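Long-range contacts in alcohol dehydrogenase, zinc-containing (Streptococcus pneumoniae serotype 2, PDB 5YLN), which probably catalyses the zinc-dependent, NAD+-linked interconversion of alcohols and the corresponding aldehydes or ketones: residues L189-F193 with K313-L319; A245-I251 with V268-H274; K102-A106 with L296-N300. All coordinates share one frame; numbering follows the deposited sequence.

Contact 1: L189-F193 with K313-L319; sequences LTAQF and KIEPEKL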
loop_
_atom_site.group_PDB
_atom_site.type_symbol
_atom_site.label_atom_id
_atom_site.label_comp_id
_atom_site.label_asym_id
_atom_site.label_seq_id
_atom_site.Cartn_x
_atom_site.Cartn_y
_atom_site.Cartn_z
ATOM N N LEU A 189 9.812 17.680 -8.928
ATOM C CA LEU A 189 10.160 18.901 -8.203
ATOM C C LEU A 189 9.953 18.732 -6.702
ATOM O O LEU A 189 10.798 19.136 -5.900
ATOM C CB LEU A 189 9.338 20.085 -8.712
ATOM C CG LEU A 189 9.664 20.511 -10.148
ATOM C CD1 LEU A 189 8.706 21.582 -10.588
ATOM C CD2 LEU A 189 11.095 20.990 -10.256
ATOM N N THR A 190 8.814 18.177 -6.303
ATOM C CA THR A 190 8.530 18.083 -4.880
ATOM C C THR A 190 9.268 16.935 -4.204
ATOM O O THR A 190 9.467 16.990 -2.987
ATOM C CB THR A 190 7.021 17.960 -4.640
ATOM O OG1 THR A 190 6.517 16.762 -5.251
ATOM C CG2 THR A 190 6.297 19.171 -5.220
ATOM N N ALA A 191 9.685 15.904 -4.955
ATOM C CA ALA A 191 10.499 14.852 -4.350
ATOM C C ALA A 191 11.826 15.400 -3.864
ATOM O O ALA A 191 12.457 14.805 -2.985
ATOM C CB ALA A 191 10.770 13.703 -5.328
ATOM N N GLN A 192 12.306 16.483 -4.477
ATOM C CA GLN A 192 13.577 17.053 -4.059
ATOM C C GLN A 192 13.497 17.759 -2.711
ATOM O O GLN A 192 14.541 18.046 -2.126
ATOM C CB GLN A 192 14.094 17.996 -5.142
ATOM C CG GLN A 192 14.537 17.252 -6.373
ATOM C CD GLN A 192 14.738 18.143 -7.605
ATOM O OE1 GLN A 192 15.766 18.796 -7.745
ATOM N NE2 GLN A 192 13.769 18.138 -8.509
ATOM N N PHE A 193 12.296 18.047 -2.201
ATOM C CA PHE A 193 12.181 18.507 -0.816
ATOM C C PHE A 193 12.786 17.509 0.166
ATOM O O PHE A 193 13.176 17.906 1.265
ATOM C CB PHE A 193 10.715 18.724 -0.420
ATOM C CG PHE A 193 10.055 19.928 -1.056
ATOM C CD1 PHE A 193 10.770 21.087 -1.306
ATOM C CD2 PHE A 193 8.697 19.902 -1.367
ATOM C CE1 PHE A 193 10.147 22.190 -1.875
ATOM C CE2 PHE A 193 8.077 20.997 -1.939
ATOM C CZ PHE A 193 8.802 22.143 -2.190
ATOM N N LYS A 313 12.552 27.200 -2.469
ATOM C CA LYS A 313 13.239 25.913 -2.551
ATOM C C LYS A 313 13.225 25.388 -3.986
ATOM O O LYS A 313 14.280 25.219 -4.612
ATOM C CB LYS A 313 12.602 24.903 -1.586
ATOM C CG LYS A 313 12.647 25.317 -0.115
ATOM C CD LYS A 313 14.061 25.684 0.305
ATOM C CE LYS A 313 14.056 26.763 1.373
ATOM N NZ LYS A 313 15.418 27.231 1.766
ATOM N N ILE A 314 12.033 25.134 -4.530
ATOM C CA ILE A 314 11.866 24.854 -5.951
ATOM C C ILE A 314 10.987 25.937 -6.561
ATOM O O ILE A 314 10.232 26.634 -5.874
ATOM C CB ILE A 314 11.255 23.470 -6.239
ATOM C CG1 ILE A 314 9.971 23.297 -5.435
ATOM C CG2 ILE A 314 12.262 22.347 -5.993
ATOM C CD1 ILE A 314 9.243 22.039 -5.769
ATOM N N GLU A 315 11.078 26.050 -7.884
ATOM C CA GLU A 315 10.352 27.055 -8.656
ATOM C C GLU A 315 9.379 26.354 -9.599
ATOM O O GLU A 315 9.732 26.022 -10.742
ATOM C CB GLU A 315 11.327 27.971 -9.404
ATOM C CG GLU A 315 12.609 27.305 -9.926
ATOM C CD GLU A 315 13.601 28.317 -10.525
ATOM O OE1 GLU A 315 13.987 29.269 -9.808
ATOM O OE2 GLU A 315 13.987 28.164 -11.711
ATOM N N PRO A 316 8.139 26.111 -9.159
ATOM C CA PRO A 316 7.172 25.395 -10.011
ATOM C C PRO A 316 6.758 26.151 -11.263
ATOM O O PRO A 316 6.171 25.538 -12.162
ATOM C CB PRO A 316 5.977 25.188 -9.079
ATOM C CG PRO A 316 6.113 26.283 -8.055
ATOM C CD PRO A 316 7.564 26.468 -7.853
ATOM N N GLU A 317 7.045 27.450 -11.364
ATOM C CA GLU A 317 6.649 28.169 -12.560
ATOM C C GLU A 317 7.322 27.620 -13.807
ATOM O O GLU A 317 6.868 27.929 -14.909
ATOM C CB GLU A 317 6.938 29.669 -12.418
ATOM C CG GLU A 317 8.383 30.043 -12.137
ATOM C CD GLU A 317 8.753 30.012 -10.644
ATOM O OE1 GLU A 317 9.772 30.640 -10.292
ATOM O OE2 GLU A 317 8.048 29.371 -9.830
ATOM N N LYS A 318 8.365 26.793 -13.672
ATOM C CA LYS A 318 8.967 26.224 -14.872
ATOM C C LYS A 318 8.136 25.090 -15.476
ATOM O O LYS A 318 8.478 24.609 -16.552
ATOM C CB LYS A 318 10.407 25.759 -14.592
ATOM C CG LYS A 318 10.605 24.847 -13.399
ATOM C CD LYS A 318 12.101 24.650 -13.111
ATOM C CE LYS A 318 12.341 24.168 -11.682
ATOM N NZ LYS A 318 13.777 24.240 -11.267
ATOM N N LEU A 319 7.050 24.668 -14.819
ATOM C CA LEU A 319 6.062 23.802 -15.452
ATOM C C LEU A 319 5.277 24.508 -16.554
ATOM O O LEU A 319 4.594 23.839 -17.336
ATOM C CB LEU A 319 5.091 23.260 -14.402
ATOM C CG LEU A 319 5.755 22.216 -13.485
ATOM C CD1 LEU A 319 4.934 21.969 -12.231
ATOM C CD2 LEU A 319 6.003 20.902 -14.220
#
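Ile-314 pushes its CD1 methyl into a hollow floored by the backbone of Leu-189 and walled by Thr-190 and Phe-193. The fit is close: CD1 stops 3.3 Å from Leu-189 O and 3.5 Å from Leu-189 CB. The CG2 methyl of Thr-190 forms a looser wall, 4.1 Å from Ile-314 CD1. The phenyl group of Phe-193 crosses the isoleucine side chain at about a right angle, with CZ 3.6 Å from Ile-314 CD1. Ile-314 reaches this depth because CG1 sits between its own backbone N and carbonyl carbon (chi1 52°) and CD1 then runs on in extended form (chi2 174°), while CG2 also rests against Leu-189 O. At the rim of the same ring, in its plane, Phe-193 CE1 meets Lys-313 CB at 3.7 Å; the rest of that lysine leads away.

The hollow is formed by helix 182-191, the helix that follows strand 174-178 in the Rossmann-type domain, and by the 3-10 turn running on from it. The bump comes from the link between helix 302-310 and strand 322-325, where the chain passes into the sheet of the GroES-like part.

Leu-189 is in turn a knob for the 3-10 turn 316-319. Its CD1 branch lies loosely beside Pro-316 CA and meets Leu-319 CD1 tip to tip at 4.1 Å. The other branch, CD2, lies against the aliphatic shaft of Lys-318, 3.7 Å from CE, the two side chains crossing obliquely. The extended lysine makes a cation-pi contact with Phe-215, whose side chain also packs on Leu-189, and its NZ keeps a long salt bridge of 4.0 Å to Glu-315 OE2. Tyr-160 of helix 157-165 packs on both Thr-190 and Phe-193.

Contact 2: A245-I251 with V268-H274; sequences AIEAVGI and VANCGVH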
loop_
_atom_site.group_PDB
_atom_site.type_symbol
_atom_site.label_atom_id
_atom_site.label_comp_id
_atom_site.label_asym_id
_atom_site.label_seq_id
_atom_site.Cartn_x
_atom_site.Cartn_y
_atom_site.Cartn_z
ATOM N N ALA A 245 8.688 3.927 -6.564
ATOM C CA ALA A 245 8.369 4.028 -7.985
ATOM C C ALA A 245 7.074 4.822 -8.098
ATOM O O ALA A 245 6.020 4.371 -7.640
ATOM C CB ALA A 245 8.235 2.644 -8.648
ATOM N N ILE A 246 7.165 6.010 -8.664
ATOM C CA ILE A 246 6.025 6.895 -8.842
ATOM C C ILE A 246 5.493 6.675 -10.251
ATOM O O ILE A 246 6.158 7.028 -11.235
ATOM C CB ILE A 246 6.422 8.358 -8.612
ATOM C CG1 ILE A 246 6.958 8.554 -7.186
ATOM C CG2 ILE A 246 5.257 9.286 -8.927
ATOM C CD1 ILE A 246 7.604 9.915 -6.947
ATOM N N GLU A 247 4.302 6.070 -10.348
ATOM C CA GLU A 247 3.638 5.789 -11.627
ATOM C C GLU A 247 2.818 7.020 -12.012
ATOM O O GLU A 247 1.756 7.265 -11.433
ATOM C CB GLU A 247 2.751 4.547 -11.496
ATOM C CG GLU A 247 2.415 3.799 -12.797
ATOM C CD GLU A 247 1.378 4.513 -13.676
ATOM O OE1 GLU A 247 0.783 5.536 -13.271
ATOM O OE2 GLU A 247 1.146 4.034 -14.796
ATOM N N ALA A 248 3.302 7.797 -12.975
ATOM C CA ALA A 248 2.649 9.039 -13.377
ATOM C C ALA A 248 2.166 8.980 -14.819
ATOM O O ALA A 248 2.254 9.962 -15.552
ATOM C CB ALA A 248 3.574 10.244 -13.184
ATOM N N VAL A 249 1.643 7.833 -15.255
ATOM C CA VAL A 249 1.104 7.738 -16.607
ATOM C C VAL A 249 -0.289 7.125 -16.584
ATOM O O VAL A 249 -1.206 7.626 -17.245
ATOM C CB VAL A 249 2.027 6.938 -17.543
ATOM C CG1 VAL A 249 1.396 6.824 -18.926
ATOM C CG2 VAL A 249 3.354 7.634 -17.664
ATOM N N GLY A 250 -0.461 6.037 -15.844
ATOM C CA GLY A 250 -1.781 5.463 -15.704
ATOM C C GLY A 250 -2.172 4.447 -16.766
ATOM O O GLY A 250 -3.341 4.371 -17.131
ATOM N N ILE A 251 -1.227 3.662 -17.272
ATOM C CA ILE A 251 -1.585 2.572 -18.175
ATOM C C ILE A 251 -0.997 1.282 -17.625
ATOM O O ILE A 251 -0.094 1.298 -16.766
ATOM C CB ILE A 251 -1.107 2.833 -19.628
ATOM C CG1 ILE A 251 0.421 2.935 -19.692
ATOM C CG2 ILE A 251 -1.811 4.064 -20.231
ATOM C CD1 ILE A 251 0.972 2.725 -21.084
ATOM N N VAL A 268 5.208 1.361 -4.595
ATOM C CA VAL A 268 4.714 1.841 -5.885
ATOM C C VAL A 268 3.586 2.818 -5.578
ATOM O O VAL A 268 2.541 2.421 -5.052
ATOM C CB VAL A 268 4.222 0.687 -6.768
ATOM C CG1 VAL A 268 3.679 1.214 -8.119
ATOM C CG2 VAL A 268 5.333 -0.345 -6.995
ATOM N N ALA A 269 3.809 4.102 -5.858
ATOM C CA ALA A 269 2.811 5.147 -5.632
ATOM C C ALA A 269 2.170 5.479 -6.970
ATOM O O ALA A 269 2.790 6.138 -7.810
ATOM C CB ALA A 269 3.428 6.402 -5.003
ATOM N N ASN A 270 0.932 5.030 -7.159
ATOM C CA ASN A 270 0.167 5.356 -8.352
ATOM C C ASN A 270 -0.404 6.767 -8.233
ATOM O O ASN A 270 -1.052 7.089 -7.236
ATOM C CB ASN A 270 -0.969 4.356 -8.560
ATOM C CG ASN A 270 -1.811 4.695 -9.786
ATOM O OD1 ASN A 270 -1.476 4.305 -10.903
ATOM N ND2 ASN A 270 -2.896 5.437 -9.579
ATOM N N CYS A 271 -0.192 7.596 -9.260
ATOM C CA CYS A 271 -0.823 8.916 -9.327
ATOM C C CYS A 271 -1.941 8.997 -10.342
ATOM O O CYS A 271 -2.954 9.638 -10.076
ATOM C CB CYS A 271 0.194 9.998 -9.693
ATOM S SG CYS A 271 1.699 9.914 -8.782
ATOM N N GLY A 272 -1.771 8.373 -11.504
ATOM C CA GLY A 272 -2.666 8.628 -12.602
ATOM C C GLY A 272 -3.985 7.891 -12.494
ATOM O O GLY A 272 -4.145 6.914 -11.760
ATOM N N VAL A 273 -4.951 8.410 -13.251
ATOM C CA VAL A 273 -6.162 7.669 -13.561
ATOM C C VAL A 273 -5.819 6.459 -14.418
ATOM O O VAL A 273 -5.024 6.542 -15.361
ATOM C CB VAL A 273 -7.152 8.583 -14.299
ATOM C CG1 VAL A 273 -8.506 7.922 -14.390
ATOM C CG2 VAL A 273 -7.218 9.934 -13.602
ATOM N N HIS A 274 -6.403 5.316 -14.080
ATOM C CA HIS A 274 -6.313 4.129 -14.914
ATOM C C HIS A 274 -7.691 3.846 -15.488
ATOM O O HIS A 274 -8.697 3.969 -14.785
ATOM C CB HIS A 274 -5.791 2.917 -14.129
ATOM C CG HIS A 274 -4.328 2.982 -13.815
ATOM N ND1 HIS A 274 -3.397 2.186 -14.450
ATOM C CD2 HIS A 274 -3.634 3.753 -12.939
ATOM C CE1 HIS A 274 -2.194 2.458 -13.972
ATOM N NE2 HIS A 274 -2.310 3.405 -13.057
#
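Strands 245-247 and 268-270 run parallel, their axes 4.7 Å apart and 20° askew. Three backbone bonds join them: Ala-269 N to Ala-245 O (2.9 Å), Glu-247 N to Ala-269 O (3.0 Å) and Cys-271 N to Glu-247 O (2.9 Å). They are neighbours in the parallel Rossmann sheet, linked by helix 252-261 in a beta-alpha-beta crossover. On the side of the sheet bearing Ile-246, that residue's CG2 touches Cys-271 SG.

Glu-247 and Asn-270 point the same way from the other side, carboxylate and amide lying side by side. Glu-247 has CG anti to its backbone N (chi1 -157°) and bends at chi2, which brings the carboxylate to the amides of the turn that follows its own strand. There OE1 receives Val-249 N at 3.2 Å, from above the carboxylate plane, and Gly-250 N more weakly. Gly-250 lays its CA over one face of the His-274 imidazole, 3.5 Å from the centroid, a CH-pi contact. The amide of Asn-270 is fixed in its rotation by ND2, which gives a bond of 2.9 Å to a lone pair of Gly-272 O. Leu-282 of the second subunit packs on Asn-270 and His-274.

Glu-247 OE1 faces Asn-270 OD1 at 3.5 Å, two acceptors without a bond; the turn amides, close to the start of helix 252-261, probably offset the carboxylate's charge.

Contact 3: K102-A106 with L296-N300; sequences KGIYA and LVSTN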
loop_
_atom_site.group_PDB
_atom_site.type_symbol
_atom_site.label_atom_id
_atom_site.label_comp_id
_atom_site.label_asym_id
_atom_site.label_seq_id
_atom_site.Cartn_x
_atom_site.Cartn_y
_atom_site.Cartn_z
ATOM N N LYS A 102 -10.886 13.996 8.737
ATOM C CA LYS A 102 -9.625 13.289 8.587
ATOM C C LYS A 102 -8.628 14.024 7.698
ATOM O O LYS A 102 -7.499 13.551 7.548
ATOM C CB LYS A 102 -9.867 11.885 8.019
ATOM C CG LYS A 102 -10.681 10.960 8.925
ATOM C CD LYS A 102 -10.958 9.623 8.239
ATOM C CE LYS A 102 -11.672 8.650 9.170
ATOM N NZ LYS A 102 -10.790 8.170 10.276
ATOM N N GLY A 103 -8.994 15.169 7.122
ATOM C CA GLY A 103 -8.133 15.803 6.138
ATOM C C GLY A 103 -8.167 15.176 4.752
ATOM O O GLY A 103 -7.374 15.566 3.882
ATOM N N ILE A 104 -9.084 14.242 4.510
ATOM C CA ILE A 104 -9.202 13.563 3.224
ATOM C C ILE A 104 -10.225 14.314 2.379
ATOM O O ILE A 104 -11.317 13.810 2.102
ATOM C CB ILE A 104 -9.578 12.082 3.427
ATOM C CG1 ILE A 104 -8.617 11.438 4.443
ATOM C CG2 ILE A 104 -9.548 11.308 2.115
ATOM C CD1 ILE A 104 -9.014 10.037 4.801
ATOM N N TYR A 105 -9.880 15.538 1.970
ATOM C CA TYR A 105 -10.851 16.380 1.279
ATOM C C TYR A 105 -11.265 15.784 -0.059
ATOM O O TYR A 105 -12.344 16.112 -0.562
ATOM C CB TYR A 105 -10.299 17.797 1.085
ATOM C CG TYR A 105 -9.858 18.463 2.386
ATOM C CD1 TYR A 105 -10.563 18.261 3.572
ATOM C CD2 TYR A 105 -8.722 19.265 2.429
ATOM C CE1 TYR A 105 -10.165 18.847 4.762
ATOM C CE2 TYR A 105 -8.307 19.854 3.624
ATOM C CZ TYR A 105 -9.032 19.646 4.788
ATOM O OH TYR A 105 -8.636 20.230 5.988
ATOM N N ALA A 106 -10.428 14.910 -0.627
ATOM C CA ALA A 106 -10.757 14.176 -1.838
ATOM C C ALA A 106 -12.062 13.395 -1.713
ATOM O O ALA A 106 -12.679 13.067 -2.740
ATOM C CB ALA A 106 -9.596 13.233 -2.185
ATOM N N LEU A 296 -6.635 10.073 -4.878
ATOM C CA LEU A 296 -7.014 11.363 -5.437
ATOM C C LEU A 296 -6.462 12.445 -4.512
ATOM O O LEU A 296 -6.628 12.358 -3.286
ATOM C CB LEU A 296 -8.536 11.469 -5.520
ATOM C CG LEU A 296 -9.179 12.814 -5.852
ATOM C CD1 LEU A 296 -8.654 13.285 -7.169
ATOM C CD2 LEU A 296 -10.686 12.655 -5.901
ATOM N N VAL A 297 -5.829 13.464 -5.092
ATOM C CA VAL A 297 -5.274 14.542 -4.289
ATOM C C VAL A 297 -6.348 15.106 -3.362
ATOM O O VAL A 297 -7.534 15.147 -3.709
ATOM C CB VAL A 297 -4.687 15.642 -5.192
ATOM C CG1 VAL A 297 -5.814 16.452 -5.874
ATOM C CG2 VAL A 297 -3.782 16.574 -4.386
ATOM N N SER A 298 -5.938 15.519 -2.157
ATOM C CA SER A 298 -6.841 16.222 -1.248
ATOM C C SER A 298 -6.595 17.724 -1.195
ATOM O O SER A 298 -7.551 18.493 -1.032
ATOM C CB SER A 298 -6.724 15.653 0.172
ATOM O OG SER A 298 -7.656 14.608 0.342
ATOM N N THR A 299 -5.338 18.136 -1.367
ATOM C CA THR A 299 -4.814 19.498 -1.208
ATOM C C THR A 299 -4.765 19.951 0.252
ATOM O O THR A 299 -4.614 21.148 0.529
ATOM C CB THR A 299 -5.549 20.548 -2.082
ATOM O OG1 THR A 299 -6.853 20.831 -1.566
ATOM C CG2 THR A 299 -5.690 20.055 -3.500
ATOM N N ASN A 300 -4.787 19.017 1.211
ATOM C CA ASN A 300 -4.542 19.408 2.593
ATOM C C ASN A 300 -3.129 19.970 2.799
ATOM O O ASN A 300 -2.901 20.715 3.760
ATOM C CB ASN A 300 -4.800 18.220 3.526
ATOM C CG ASN A 300 -3.964 17.012 3.176
ATOM O OD1 ASN A 300 -3.910 16.589 2.027
ATOM N ND2 ASN A 300 -3.289 16.462 4.167
#
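Ser-298 OG takes a nearly straight hydrogen bond from Ala-106 N, 3.0 Å long with 169° at the hydrogen. Tyr-105 N lies as near, 2.9 Å from the same OG, but its N-H points too far aside to bond. The hydroxyl thus ties the lobe of the second zinc ion, held by Cys-94, Cys-97, Cys-100 and Cys-108, to the loop that follows strand 291-293 of the Rossmann-type sheet.

The lobe's chain arrives through an inverse gamma turn centred on Ile-104, closed by a weak bond of 3.2 Å from Tyr-105 N to Gly-103 O. Beyond it, Ala-106 presses its methyl into a cup of backbone carbonyls, CB standing 3.2 Å from Val-297 O and 3.3 Å from Leu-296 O. Leu-296 closes one wall of the cup with CG 3.7 Å from Ala-106 CB.

The 296-300 loop is itself held from two directions. Glu-161 OE1, on helix 157-165, accepts both Ser-298 N and Thr-299 N, and Asn-289 OD1 of the second subunit accepts Leu-296 N.

Tyr-105, which also packs on Cys-100, fills the other end of the contact. Its CE2 comes 3.9 Å from Asn-300 CB. Gly-103 O sits over the centre of one ring face, and Ser-298 O lies in the ring plane at the edge, 3.7 Å from Tyr-105 CD2.

In the fold
Along the chain the order is 102-106, 189-193, 245-251, 268-274, 296-300 and 313-319, so contacts 1 and 3 cross, while contact 2 is nested within the loop that each closes. Their centres stand 18 to 21 Å apart, and none touches another. Contact 2 lies within the parallel Rossmann sheet. Contact 1 packs the helix after strand 174-178 against the link leading to strand 322-325, and contact 3 joins the loop after strand 291-293 to the lobe of the second zinc ion. Helix 157-165 packs against both contacts 1 and 3. Contacts 2 and 3 also meet the second subunit, so the subunit interface borders both the Rossmann-type sheet and the junction with the zinc lobe.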